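Local coordinates for ATP-dependent RNA helicase HrpB (Escherichia coli, PDB 6EUD), which hydrolyses ATP to ADP and phosphate as a bacterial DExH-box NTPase of the DEAH/RHA helicase type, at residues P727-V732 and V754-S759; E705-Y710 and I718-H723; R733-F738 and P791-P796; A644-E649 and P744-G749. All blocks are in the same frame, centred on the assembly; numbering follows the deposited sequence.

Interaction 1: residues P727-V732 and V754-S759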
loop_
_atom_site.group_PDB
_atom_site.type_symbol
_atom_site.label_atom_id
_atom_site.label_comp_id
_atom_site.label_asym_id
_atom_site.label_seq_id
_atom_site.Cartn_x
_atom_site.Cartn_y
_atom_site.Cartn_z
ATOM N N PRO A 727 20.415 -33.223 2.685
ATOM C CA PRO A 727 20.695 -33.635 4.067
ATOM C C PRO A 727 22.193 -33.629 4.389
ATOM O O PRO A 727 23.013 -33.863 3.506
ATOM C CB PRO A 727 20.114 -35.055 4.139
ATOM C CG PRO A 727 19.044 -35.075 3.073
ATOM C CD PRO A 727 19.596 -34.212 1.962
ATOM N N PRO A 728 22.548 -33.354 5.650
ATOM C CA PRO A 728 23.956 -33.420 6.053
ATOM C C PRO A 728 24.508 -34.831 5.840
ATOM O O PRO A 728 23.842 -35.827 6.186
ATOM C CB PRO A 728 23.919 -33.037 7.534
ATOM C CG PRO A 728 22.519 -33.394 7.973
ATOM C CD PRO A 728 21.637 -33.176 6.795
ATOM N N ALA A 729 25.698 -34.921 5.254
ATOM C CA ALA A 729 26.224 -36.226 4.879
ATOM C C ALA A 729 27.484 -36.585 5.658
ATOM O O ALA A 729 28.250 -35.728 6.096
ATOM C CB ALA A 729 26.492 -36.278 3.387
ATOM N N LEU A 730 27.702 -37.872 5.820
ATOM C CA LEU A 730 28.874 -38.338 6.530
ATOM C C LEU A 730 29.516 -39.499 5.780
ATOM O O LEU A 730 28.965 -40.605 5.750
ATOM C CB LEU A 730 28.488 -38.768 7.941
ATOM C CG LEU A 730 29.646 -39.118 8.861
ATOM C CD1 LEU A 730 30.031 -37.919 9.715
ATOM C CD2 LEU A 730 29.257 -40.293 9.697
ATOM N N ALA A 731 30.676 -39.247 5.174
ATOM C CA ALA A 731 31.398 -40.275 4.436
ATOM C C ALA A 731 32.298 -41.034 5.388
ATOM O O ALA A 731 33.246 -40.471 5.933
ATOM C CB ALA A 731 32.192 -39.663 3.315
ATOM N N VAL A 732 31.992 -42.309 5.604
ATOM C CA VAL A 732 32.688 -43.089 6.631
ATOM C C VAL A 732 32.838 -44.546 6.217
ATOM O O VAL A 732 31.921 -45.128 5.643
ATOM C CB VAL A 732 31.937 -43.030 7.997
ATOM C CG1 VAL A 732 30.512 -43.548 7.853
ATOM C CG2 VAL A 732 32.672 -43.817 9.059
ATOM N N VAL A 754 23.024 -38.561 6.560
ATOM C CA VAL A 754 23.068 -39.498 5.457
ATOM C C VAL A 754 24.461 -40.106 5.486
ATOM O O VAL A 754 25.448 -39.388 5.351
ATOM C CB VAL A 754 22.775 -38.841 4.081
ATOM C CG1 VAL A 754 23.040 -39.826 2.958
ATOM C CG2 VAL A 754 21.336 -38.326 4.014
ATOM N N LEU A 755 24.525 -41.419 5.702
ATOM C CA LEU A 755 25.793 -42.134 5.806
ATOM C C LEU A 755 26.238 -42.613 4.442
ATOM O O LEU A 755 25.537 -43.367 3.763
ATOM C CB LEU A 755 25.682 -43.337 6.744
ATOM C CG LEU A 755 25.216 -43.120 8.180
ATOM C CD1 LEU A 755 25.289 -44.438 8.958
ATOM C CD2 LEU A 755 26.086 -42.050 8.817
ATOM N N GLU A 756 27.410 -42.169 4.032
ATOM C CA GLU A 756 27.998 -42.712 2.830
ATOM C C GLU A 756 28.995 -43.781 3.244
ATOM O O GLU A 756 30.156 -43.509 3.537
ATOM C CB GLU A 756 28.609 -41.590 2.006
ATOM C CG GLU A 756 27.518 -40.606 1.512
ATOM C CD GLU A 756 28.078 -39.281 0.984
ATOM O OE1 GLU A 756 29.030 -38.733 1.583
ATOM O OE2 GLU A 756 27.578 -38.789 -0.049
ATOM N N LEU A 757 28.495 -45.006 3.306
ATOM C CA LEU A 757 29.244 -46.133 3.830
ATOM C C LEU A 757 30.242 -46.648 2.815
ATOM O O LEU A 757 29.882 -47.010 1.699
ATOM C CB LEU A 757 28.293 -47.244 4.262
ATOM C CG LEU A 757 27.381 -46.834 5.418
ATOM C CD1 LEU A 757 26.451 -47.961 5.855
ATOM C CD2 LEU A 757 28.247 -46.377 6.577
ATOM N N LEU A 758 31.502 -46.681 3.218
ATOM C CA LEU A 758 32.596 -46.961 2.304
ATOM C C LEU A 758 33.289 -48.260 2.673
ATOM O O LEU A 758 33.149 -48.756 3.789
ATOM C CB LEU A 758 33.593 -45.801 2.314
ATOM C CG LEU A 758 33.000 -44.388 2.227
ATOM C CD1 LEU A 758 34.037 -43.353 2.645
ATOM C CD2 LEU A 758 32.472 -44.047 0.836
ATOM N N SER A 759 34.024 -48.808 1.715
ATOM C CA SER A 759 34.909 -49.946 1.933
ATOM C C SER A 759 36.263 -49.500 2.521
ATOM O O SER A 759 36.534 -48.302 2.590
ATOM C CB SER A 759 35.105 -50.664 0.602
ATOM O OG SER A 759 35.965 -49.896 -0.226
#
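A729-V732 and V754-L758 are neighbouring parallel strands in the mixed beta sheet of the C-terminal region. The short strand segments run 4.6 Å apart at their closest, with 17° between their N-to-C directions. Five backbone hydrogen bonds fix the register in the staggered parallel pattern. L730 uses its N toward V754 O and its O toward E756 N, straddling L755; V732 does the same around L757, giving its N to E756 O and accepting L758 N. V754 N begins the series on P728 O, in a bond of 2.9 Å.

The pairs split between two sheet faces. On one, L730 and L755 run in the same direction next to each other, CD2 against CD2 at 3.7 Å. V732 and L757 repeat this arrangement: chi1 of 58° places CG1 of V732 between its own backbone N and carbonyl carbon, where it meets L757 CD2 at 3.8 Å. The other face carries A729, A731, V754 and E756. There the extended E756 chain brings OE1 to 3.7 Å from A731 CB, and R721 is the salt-bridge partner of the carboxylate. At one end of the pair V754 CG2 rests against P727 CB at 3.5 Å, and at the other L758 leans back over the V732 backbone, its CD1 3.7 Å from V732 N.

Strand 717-721 flanks 729-733 and offers I718 and I720 to L730, whereas strand 764-768 pairs antiparallel with 751-758, which thus lies between 729-733 and 764-768.

Interaction 2: residues E705-Y710 and I718-H723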
loop_
_atom_site.group_PDB
_atom_site.type_symbol
_atom_site.label_atom_id
_atom_site.label_comp_id
_atom_site.label_asym_id
_atom_site.label_seq_id
_atom_site.Cartn_x
_atom_site.Cartn_y
_atom_site.Cartn_z
ATOM N N GLU A 705 25.196 -28.848 18.226
ATOM C CA GLU A 705 24.014 -29.345 17.539
ATOM C C GLU A 705 24.235 -29.534 16.047
ATOM O O GLU A 705 23.600 -30.390 15.435
ATOM C CB GLU A 705 22.828 -28.412 17.772
ATOM C CG GLU A 705 22.374 -28.357 19.215
ATOM C CD GLU A 705 22.207 -29.745 19.828
ATOM O OE1 GLU A 705 21.709 -30.661 19.135
ATOM O OE2 GLU A 705 22.571 -29.921 21.014
ATOM N N LEU A 706 25.124 -28.728 15.469
ATOM C CA LEU A 706 25.527 -28.905 14.075
ATOM C C LEU A 706 27.043 -28.942 13.999
ATOM O O LEU A 706 27.661 -28.043 13.437
ATOM C CB LEU A 706 24.986 -27.791 13.178
ATOM C CG LEU A 706 23.491 -27.795 12.825
ATOM C CD1 LEU A 706 22.616 -27.288 13.990
ATOM C CD2 LEU A 706 23.251 -26.939 11.578
ATOM N N PRO A 707 27.637 -29.999 14.563
ATOM C CA PRO A 707 29.091 -30.108 14.719
ATOM C C PRO A 707 29.806 -30.258 13.383
ATOM O O PRO A 707 29.227 -30.835 12.447
ATOM C CB PRO A 707 29.250 -31.382 15.560
ATOM C CG PRO A 707 28.070 -32.239 15.133
ATOM C CD PRO A 707 26.936 -31.253 14.933
ATOM N N ALA A 708 31.044 -29.768 13.298
ATOM C CA ALA A 708 31.815 -29.878 12.066
ATOM C C ALA A 708 32.237 -31.310 11.836
ATOM O O ALA A 708 32.351 -31.740 10.688
ATOM C CB ALA A 708 33.049 -28.959 12.094
ATOM N N HIS A 709 32.478 -32.037 12.930
ATOM C CA HIS A 709 32.854 -33.446 12.884
ATOM C C HIS A 709 31.945 -34.279 13.761
ATOM O O HIS A 709 31.475 -33.805 14.799
ATOM C CB HIS A 709 34.298 -33.648 13.343
ATOM C CG HIS A 709 35.315 -33.063 12.421
ATOM N ND1 HIS A 709 35.678 -31.732 12.459
ATOM C CD2 HIS A 709 36.040 -33.625 11.422
ATOM C CE1 HIS A 709 36.584 -31.503 11.527
ATOM N NE2 HIS A 709 36.820 -32.632 10.885
ATOM N N TYR A 710 31.705 -35.525 13.350
ATOM C CA TYR A 710 30.973 -36.497 14.158
ATOM C C TYR A 710 31.968 -37.573 14.646
ATOM O O TYR A 710 32.804 -38.051 13.863
ATOM C CB TYR A 710 29.817 -37.117 13.351
ATOM C CG TYR A 710 28.941 -38.077 14.144
ATOM C CD1 TYR A 710 27.869 -37.603 14.903
ATOM C CD2 TYR A 710 29.171 -39.457 14.115
ATOM C CE1 TYR A 710 27.060 -38.473 15.638
ATOM C CE2 TYR A 710 28.368 -40.344 14.842
ATOM C CZ TYR A 710 27.320 -39.846 15.605
ATOM O OH TYR A 710 26.530 -40.705 16.328
ATOM N N ILE A 718 34.899 -37.905 12.028
ATOM C CA ILE A 718 34.588 -37.798 10.605
ATOM C C ILE A 718 33.824 -36.489 10.308
ATOM O O ILE A 718 32.872 -36.131 11.019
ATOM C CB ILE A 718 33.756 -39.001 10.106
ATOM C CG1 ILE A 718 34.349 -40.336 10.583
ATOM C CG2 ILE A 718 33.634 -38.971 8.593
ATOM C CD1 ILE A 718 35.805 -40.547 10.205
ATOM N N ALA A 719 34.256 -35.783 9.264
ATOM C CA ALA A 719 33.669 -34.503 8.884
ATOM C C ALA A 719 32.244 -34.677 8.390
ATOM O O ALA A 719 31.966 -35.551 7.573
ATOM C CB ALA A 719 34.509 -33.832 7.809
ATOM N N ILE A 720 31.342 -33.850 8.895
ATOM C CA ILE A 720 29.999 -33.788 8.358
ATOM C C ILE A 720 29.961 -32.768 7.211
ATOM O O ILE A 720 30.520 -31.683 7.325
ATOM C CB ILE A 720 29.000 -33.409 9.450
ATOM C CG1 ILE A 720 28.968 -34.496 10.538
ATOM C CG2 ILE A 720 27.631 -33.148 8.857
ATOM C CD1 ILE A 720 27.946 -34.221 11.650
ATOM N N ARG A 721 29.320 -33.126 6.107
ATOM C CA ARG A 721 29.263 -32.270 4.935
ATOM C C ARG A 721 27.893 -31.604 4.874
ATOM O O ARG A 721 26.878 -32.239 4.556
ATOM C CB ARG A 721 29.548 -33.086 3.657
ATOM C CG ARG A 721 29.830 -32.261 2.386
ATOM C CD ARG A 721 29.291 -32.967 1.114
ATOM N NE ARG A 721 29.659 -34.377 1.116
ATOM C CZ ARG A 721 28.923 -35.361 0.611
ATOM N NH1 ARG A 721 27.747 -35.119 0.043
ATOM N NH2 ARG A 721 29.371 -36.602 0.692
ATOM N N TYR A 722 27.843 -30.325 5.214
ATOM C CA TYR A 722 26.566 -29.635 5.179
ATOM C C TYR A 722 26.309 -29.070 3.797
ATOM O O TYR A 722 27.226 -28.890 2.989
ATOM C CB TYR A 722 26.515 -28.522 6.225
ATOM C CG TYR A 722 26.555 -29.037 7.642
ATOM C CD1 TYR A 722 25.386 -29.325 8.331
ATOM C CD2 TYR A 722 27.772 -29.271 8.280
ATOM C CE1 TYR A 722 25.432 -29.808 9.628
ATOM C CE2 TYR A 722 27.825 -29.736 9.565
ATOM C CZ TYR A 722 26.654 -30.003 10.231
ATOM O OH TYR A 722 26.710 -30.478 11.504
ATOM N N HIS A 723 25.042 -28.800 3.542
ATOM C CA HIS A 723 24.592 -28.335 2.257
ATOM C C HIS A 723 23.353 -27.470 2.476
ATOM O O HIS A 723 22.601 -27.686 3.438
ATOM C CB HIS A 723 24.298 -29.518 1.343
ATOM C CG HIS A 723 24.050 -29.135 -0.076
ATOM N ND1 HIS A 723 22.823 -28.686 -0.520
ATOM C CD2 HIS A 723 24.866 -29.129 -1.158
ATOM C CE1 HIS A 723 22.896 -28.422 -1.813
ATOM N NE2 HIS A 723 24.121 -28.685 -2.225
#
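Y710 and I718 form an antiparallel hydrogen-bonded pair, each giving its N to the other's O; Y710 N to I718 O is the shorter bond at 2.7 Å. H709 and A719 follow as the non-hydrogen-bonded pair, and one step further I720 N binds A708 O at 2.9 Å. Beyond the strand pairing, a side chain takes over: Y722 OH donates to P707 O over 2.7 Å. That oxygen lies at the edge of the phenol ring, near its plane, whereas the hydroxyl approaches from above the plane of the P707 carbonyl, 35° out of it.

Apolar contacts gather around I720. Its chi1 of -63° turns CG1 beside the backbone N, and the extended branch ends with CD1 3.8 Å from Y710 CB and 4.0 Å from P707 CG, while CG2 lies over one face of the Y722 ring. L706 CB adds a contact with Y722 CZ at 4.0 Å, the leucine slanting across the end of the phenol. On the sheet face of H709 and A719, the imidazole CD2 lies 3.9 Å from A719 CB.

L706 and Y722 also face helix 631-646, and L730 of the next strand touches Y710, I718 and I720. The bond pattern is that of a beta hairpin built from strands 709-711 and 717-721, its open end fastened by a tyrosine hydroxyl to the loop leaving helix 696-705.

Interaction 3: residues R733-F738 and P791-P796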
loop_
_atom_site.group_PDB
_atom_site.type_symbol
_atom_site.label_atom_id
_atom_site.label_comp_id
_atom_site.label_asym_id
_atom_site.label_seq_id
_atom_site.Cartn_x
_atom_site.Cartn_y
_atom_site.Cartn_z
ATOM N N ARG A 733 33.989 -45.141 6.503
ATOM C CA ARG A 733 34.153 -46.569 6.247
ATOM C C ARG A 733 33.154 -47.355 7.095
ATOM O O ARG A 733 33.022 -47.133 8.296
ATOM C CB ARG A 733 35.584 -47.017 6.536
ATOM C CG ARG A 733 36.622 -46.378 5.631
ATOM C CD ARG A 733 38.032 -46.746 6.064
ATOM N NE ARG A 733 38.302 -46.273 7.415
ATOM C CZ ARG A 733 39.390 -46.574 8.114
ATOM N NH1 ARG A 733 40.331 -47.350 7.587
ATOM N NH2 ARG A 733 39.538 -46.089 9.337
ATOM N N MET A 734 32.430 -48.251 6.442
ATOM C CA MET A 734 31.410 -49.064 7.085
ATOM C C MET A 734 31.937 -49.745 8.338
ATOM O O MET A 734 31.262 -49.779 9.360
ATOM C CB MET A 734 30.889 -50.110 6.106
ATOM C CG MET A 734 29.785 -50.992 6.661
ATOM S SD MET A 734 29.166 -52.175 5.443
ATOM C CE MET A 734 30.594 -53.219 5.176
ATOM N N GLN A 735 33.158 -50.257 8.260
ATOM C CA GLN A 735 33.766 -50.985 9.376
ATOM C C GLN A 735 33.777 -50.148 10.676
ATOM O O GLN A 735 33.707 -50.699 11.782
ATOM C CB GLN A 735 35.194 -51.431 8.996
ATOM C CG GLN A 735 36.175 -50.280 8.838
ATOM C CD GLN A 735 37.119 -50.428 7.658
ATOM O OE1 GLN A 735 36.864 -51.193 6.734
ATOM N NE2 GLN A 735 38.206 -49.672 7.676
ATOM N N GLU A 736 33.837 -48.823 10.533
ATOM C CA GLU A 736 33.922 -47.936 11.684
ATOM C C GLU A 736 32.571 -47.736 12.371
ATOM O O GLU A 736 32.503 -47.265 13.498
ATOM C CB GLU A 736 34.498 -46.580 11.271
ATOM C CG GLU A 736 35.965 -46.621 10.839
ATOM C CD GLU A 736 36.718 -45.332 11.174
ATOM O OE1 GLU A 736 36.680 -44.357 10.380
ATOM O OE2 GLU A 736 37.347 -45.295 12.251
ATOM N N MET A 737 31.487 -48.086 11.690
ATOM C CA MET A 737 30.153 -47.913 12.260
ATOM C C MET A 737 29.672 -49.146 13.033
ATOM O O MET A 737 28.528 -49.190 13.495
ATOM C CB MET A 737 29.158 -47.577 11.156
ATOM C CG MET A 737 29.434 -46.256 10.471
ATOM S SD MET A 737 29.490 -44.914 11.652
ATOM C CE MET A 737 27.850 -45.056 12.419
ATOM N N PHE A 738 30.530 -50.151 13.170
ATOM C CA PHE A 738 30.153 -51.342 13.926
ATOM C C PHE A 738 29.894 -51.031 15.396
ATOM O O PHE A 738 30.685 -50.344 16.052
ATOM C CB PHE A 738 31.239 -52.410 13.824
ATOM C CG PHE A 738 31.362 -53.014 12.467
ATOM C CD1 PHE A 738 30.331 -52.900 11.553
ATOM C CD2 PHE A 738 32.506 -53.694 12.103
ATOM C CE1 PHE A 738 30.442 -53.458 10.292
ATOM C CE2 PHE A 738 32.621 -54.249 10.850
ATOM C CZ PHE A 738 31.588 -54.134 9.942
ATOM N N PRO A 791 39.306 -60.284 2.495
ATOM C CA PRO A 791 39.129 -61.410 3.419
ATOM C C PRO A 791 39.970 -61.257 4.685
ATOM O O PRO A 791 39.811 -62.036 5.629
ATOM C CB PRO A 791 39.595 -62.618 2.594
ATOM C CG PRO A 791 40.608 -62.048 1.652
ATOM C CD PRO A 791 40.129 -60.645 1.327
ATOM N N LYS A 792 40.852 -60.258 4.696
ATOM C CA LYS A 792 41.737 -60.020 5.829
ATOM C C LYS A 792 41.042 -59.216 6.931
ATOM O O LYS A 792 41.577 -59.071 8.029
ATOM C CB LYS A 792 43.007 -59.307 5.359
ATOM C CG LYS A 792 43.717 -60.041 4.237
ATOM C CD LYS A 792 45.158 -59.604 4.080
ATOM C CE LYS A 792 45.870 -60.504 3.084
ATOM N NZ LYS A 792 47.323 -60.203 2.999
ATOM N N HIS A 793 39.847 -58.705 6.639
ATOM C CA HIS A 793 39.051 -58.004 7.643
ATOM C C HIS A 793 37.959 -58.894 8.226
ATOM O O HIS A 793 37.471 -59.807 7.561
ATOM C CB HIS A 793 38.401 -56.748 7.053
ATOM C CG HIS A 793 39.357 -55.629 6.809
ATOM N ND1 HIS A 793 40.166 -55.572 5.696
ATOM C CD2 HIS A 793 39.645 -54.527 7.542
ATOM C CE1 HIS A 793 40.908 -54.482 5.750
ATOM N NE2 HIS A 793 40.610 -53.830 6.858
ATOM N N VAL A 794 37.568 -58.612 9.466
ATOM C CA VAL A 794 36.407 -59.264 10.049
ATOM C C VAL A 794 35.129 -58.524 9.627
ATOM O O VAL A 794 34.953 -57.344 9.932
ATOM C CB VAL A 794 36.488 -59.321 11.594
ATOM C CG1 VAL A 794 35.281 -60.056 12.162
ATOM C CG2 VAL A 794 37.777 -59.976 12.043
ATOM N N TRP A 795 34.256 -59.223 8.910
ATOM C CA TRP A 795 32.947 -58.707 8.533
ATOM C C TRP A 795 31.863 -59.515 9.232
ATOM O O TRP A 795 31.386 -60.515 8.697
ATOM C CB TRP A 795 32.769 -58.760 7.017
ATOM C CG TRP A 795 33.917 -58.138 6.295
ATOM C CD1 TRP A 795 34.979 -58.785 5.732
ATOM C CD2 TRP A 795 34.142 -56.736 6.082
ATOM N NE1 TRP A 795 35.841 -57.876 5.164
ATOM C CE2 TRP A 795 35.351 -56.611 5.369
ATOM C CE3 TRP A 795 33.435 -55.578 6.416
ATOM C CZ2 TRP A 795 35.868 -55.371 4.984
ATOM C CZ3 TRP A 795 33.950 -54.350 6.029
ATOM C CH2 TRP A 795 35.159 -54.259 5.330
ATOM N N PRO A 796 31.465 -59.077 10.434
ATOM C CA PRO A 796 30.595 -59.824 11.356
ATOM C C PRO A 796 29.139 -59.944 10.902
ATOM O O PRO A 796 28.606 -59.046 10.243
ATOM C CB PRO A 796 30.677 -59.004 12.641
ATOM C CG PRO A 796 30.907 -57.610 12.158
ATOM C CD PRO A 796 31.787 -57.735 10.945
#
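E736 OE2, held by the hydroxyls of T714 and S716, ties down the 3-10 turn from which M734 and Q735 reach W795. The turn is closed internally by E736 N to R733 O at 2.9 Å and by M737 N to M734 O at the same length.

Three side chains of this segment meet the irregular loop 791-796. M734 leaves the backbone with CG anti to its N (chi1 -178°), runs straight to the sulfur and bends only there, bringing the CE methyl to 3.6 Å from W795 CZ3, on the benzo part of the indole and oblique to it. Q735 approaches the same six-membered ring with its amide: OE1 as modelled is 3.8 Å from W795 CH2, and the amide and ring planes are 52° apart.

The F738 ring is held between P796 and Q735. P796 CG stands over one face of the phenyl ring, 4.2 Å from its centroid and 18° off the normal, a CH-pi contact, while Q735 CA covers the opposite face toward the rim. P796 CD also touches F738 CE2 at 3.6 Å. W795 CE3 and V794 O lie at the edge of the F738 ring, near its plane, with W795 CE3 4.2 Å from F738 CZ.

M786 of helix 779-789 packs against both M734 and W795. The indole N-H is spent on Y790 O and the W795 carbonyl on Q783, so both have partners outside the two segments. Neither a hydrogen bond nor a salt bridge links the segments themselves, which is consistent with cohesion mainly from dispersion and CH-pi contact.

Interaction 4: residues A644-E649 and P744-G749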
loop_
_atom_site.group_PDB
_atom_site.type_symbol
_atom_site.label_atom_id
_atom_site.label_comp_id
_atom_site.label_asym_id
_atom_site.label_seq_id
_atom_site.Cartn_x
_atom_site.Cartn_y
_atom_site.Cartn_z
ATOM N N ALA A 644 18.952 -22.598 11.023
ATOM C CA ALA A 644 17.731 -21.796 10.971
ATOM C C ALA A 644 16.547 -22.648 10.500
ATOM O O ALA A 644 15.401 -22.361 10.851
ATOM C CB ALA A 644 17.913 -20.579 10.073
ATOM N N LYS A 645 16.824 -23.696 9.718
ATOM C CA LYS A 645 15.775 -24.636 9.312
ATOM C C LYS A 645 15.460 -25.653 10.405
ATOM O O LYS A 645 14.312 -25.907 10.703
ATOM C CB LYS A 645 16.177 -25.396 8.049
ATOM C CG LYS A 645 16.294 -24.551 6.823
ATOM C CD LYS A 645 16.513 -25.415 5.592
ATOM C CE LYS A 645 17.706 -26.345 5.733
ATOM N NZ LYS A 645 17.868 -27.151 4.492
ATOM N N TRP A 646 16.495 -26.244 10.990
ATOM C CA TRP A 646 16.313 -27.403 11.858
ATOM C C TRP A 646 16.146 -27.013 13.325
ATOM O O TRP A 646 15.539 -27.759 14.092
ATOM C CB TRP A 646 17.500 -28.362 11.722
ATOM C CG TRP A 646 17.777 -28.768 10.318
ATOM C CD1 TRP A 646 16.885 -28.813 9.279
ATOM C CD2 TRP A 646 19.046 -29.172 9.783
ATOM N NE1 TRP A 646 17.527 -29.228 8.136
ATOM C CE2 TRP A 646 18.845 -29.454 8.417
ATOM C CE3 TRP A 646 20.321 -29.320 10.325
ATOM C CZ2 TRP A 646 19.882 -29.873 7.590
ATOM C CZ3 TRP A 646 21.355 -29.745 9.496
ATOM C CH2 TRP A 646 21.125 -30.009 8.146
ATOM N N LEU A 647 16.704 -25.860 13.701
ATOM C CA LEU A 647 16.590 -25.333 15.060
ATOM C C LEU A 647 16.003 -23.916 15.040
ATOM O O LEU A 647 16.640 -22.969 15.512
ATOM C CB LEU A 647 17.954 -25.344 15.766
ATOM C CG LEU A 647 18.663 -26.711 15.866
ATOM C CD1 LEU A 647 20.004 -26.628 16.583
ATOM C CD2 LEU A 647 17.790 -27.727 16.551
ATOM N N PRO A 648 14.779 -23.769 14.499
ATOM C CA PRO A 648 14.219 -22.430 14.261
ATOM C C PRO A 648 13.738 -21.761 15.554
ATOM O O PRO A 648 13.375 -20.598 15.522
ATOM C CB PRO A 648 13.027 -22.712 13.351
ATOM C CG PRO A 648 12.520 -24.072 13.879
ATOM C CD PRO A 648 13.797 -24.835 14.207
ATOM N N GLU A 649 13.716 -22.474 16.677
ATOM C CA GLU A 649 13.321 -21.810 17.919
ATOM C C GLU A 649 14.403 -20.838 18.403
ATOM O O GLU A 649 14.166 -20.065 19.318
ATOM C CB GLU A 649 12.988 -22.824 19.023
ATOM C CG GLU A 649 14.126 -23.717 19.418
ATOM C CD GLU A 649 14.130 -25.035 18.652
ATOM O OE1 GLU A 649 14.223 -26.095 19.308
ATOM O OE2 GLU A 649 14.062 -25.013 17.406
ATOM N N PRO A 744 23.090 -42.263 13.239
ATOM C CA PRO A 744 23.507 -40.988 13.858
ATOM C C PRO A 744 22.576 -39.821 13.524
ATOM O O PRO A 744 21.987 -39.789 12.441
ATOM C CB PRO A 744 24.905 -40.745 13.257
ATOM C CG PRO A 744 25.410 -42.110 12.930
ATOM C CD PRO A 744 24.212 -42.957 12.580
ATOM N N THR A 745 22.441 -38.879 14.451
ATOM C CA THR A 745 21.617 -37.705 14.222
ATOM C C THR A 745 22.238 -36.477 14.842
ATOM O O THR A 745 22.975 -36.577 15.816
ATOM C CB THR A 745 20.194 -37.838 14.804
ATOM O OG1 THR A 745 20.270 -37.979 16.228
ATOM C CG2 THR A 745 19.467 -39.016 14.202
ATOM N N ILE A 746 21.920 -35.315 14.277
ATOM C CA ILE A 746 22.349 -34.044 14.830
ATOM C C ILE A 746 21.116 -33.172 15.070
ATOM O O ILE A 746 19.993 -33.659 14.935
ATOM C CB ILE A 746 23.330 -33.332 13.890
ATOM C CG1 ILE A 746 22.646 -33.036 12.553
ATOM C CG2 ILE A 746 24.551 -34.187 13.678
ATOM C CD1 ILE A 746 23.569 -32.421 11.539
ATOM N N ALA A 747 21.331 -31.896 15.407
ATOM C CA ALA A 747 20.248 -30.919 15.564
ATOM C C ALA A 747 19.214 -31.375 16.599
ATOM O O ALA A 747 18.039 -31.514 16.287
ATOM C CB ALA A 747 19.574 -30.647 14.198
ATOM N N GLN A 748 19.663 -31.616 17.831
ATOM C CA GLN A 748 18.800 -32.098 18.911
ATOM C C GLN A 748 18.023 -33.350 18.516
ATOM O O GLN A 748 16.846 -33.490 18.862
ATOM C CB GLN A 748 17.836 -30.981 19.361
ATOM C CG GLN A 748 18.583 -29.747 19.878
ATOM C CD GLN A 748 17.680 -28.621 20.349
ATOM O OE1 GLN A 748 16.469 -28.792 20.505
ATOM N NE2 GLN A 748 18.268 -27.448 20.561
ATOM N N GLY A 749 18.671 -34.253 17.777
ATOM C CA GLY A 749 18.030 -35.510 17.389
ATOM C C GLY A 749 17.023 -35.432 16.246
ATOM O O GLY A 749 16.342 -36.393 15.937
#
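W646, the last helical residue of 631-646, and L647 just after it turn their side chains onto the bend I746-Q748. In W646 a chi1 of -54° sets CG beside the backbone N and anti to the carbonyl carbon. The CB atoms of W646 and A747 approach to 4.0 Å. Further out along the indole, W646 CZ3 meets I746 CD1 at 4.0 Å, the two side chains set at a slant. The isoleucine reaches there because chi1 of 61° sets CG1 between its backbone N and carbonyl carbon and the branch then extends straight.

In L647, CD1 continues the chain, and the second branch, CD2, lies against the bend: 3.8 Å from A747 O, 4.2 Å from A747 CB and 3.9 Å from Q748 CD. A747 and Q748 both adopt left-handed backbone conformations with positive phi, consistent with the A747 methyl being turned toward the helix end. The extended Q748 chain passes across L647 CD2, with CG, CD and NE2 all near that methyl.

E649, folded at chi2, comes toward Q748 from the opposite direction. Its OE1 is 3.7 Å from Q748 OE1, with the carboxylate and amide planes 84° apart; both atoms are acceptors and the approach bonds nothing. R750 forms the salt bridge to E649 OE1 and also binds W646 O, while Y650 OH holds Q748 NE2.

The chemistry is divided accordingly: methyl and indole carbons make the direct contact, and the polar ends at its border are anchored by R750 and Y650.

How the interactions relate
Interactions 1 and 2 lie in one mixed sheet, which interaction 4 reaches through strand 745-746. The centres of 1 and 2 are about 11 Å apart, and strand 717-721 is stitched to 729-733 by a probable hydrogen bond from R721 N to A729 O of 2.8 Å. Interaction 4, about 12 Å from 2 between centres, is joined to it where E705 O meets A747 N at 2.7 Å; W646 also packs on P728 of interaction 1. Interaction 3 continues from the far end of the strand pair, where M734 N lies 2.8 Å from L758 O. All four centres are 38 to 65 Å from the centre of the chain, away from the predicted ATP site and the DEFH box.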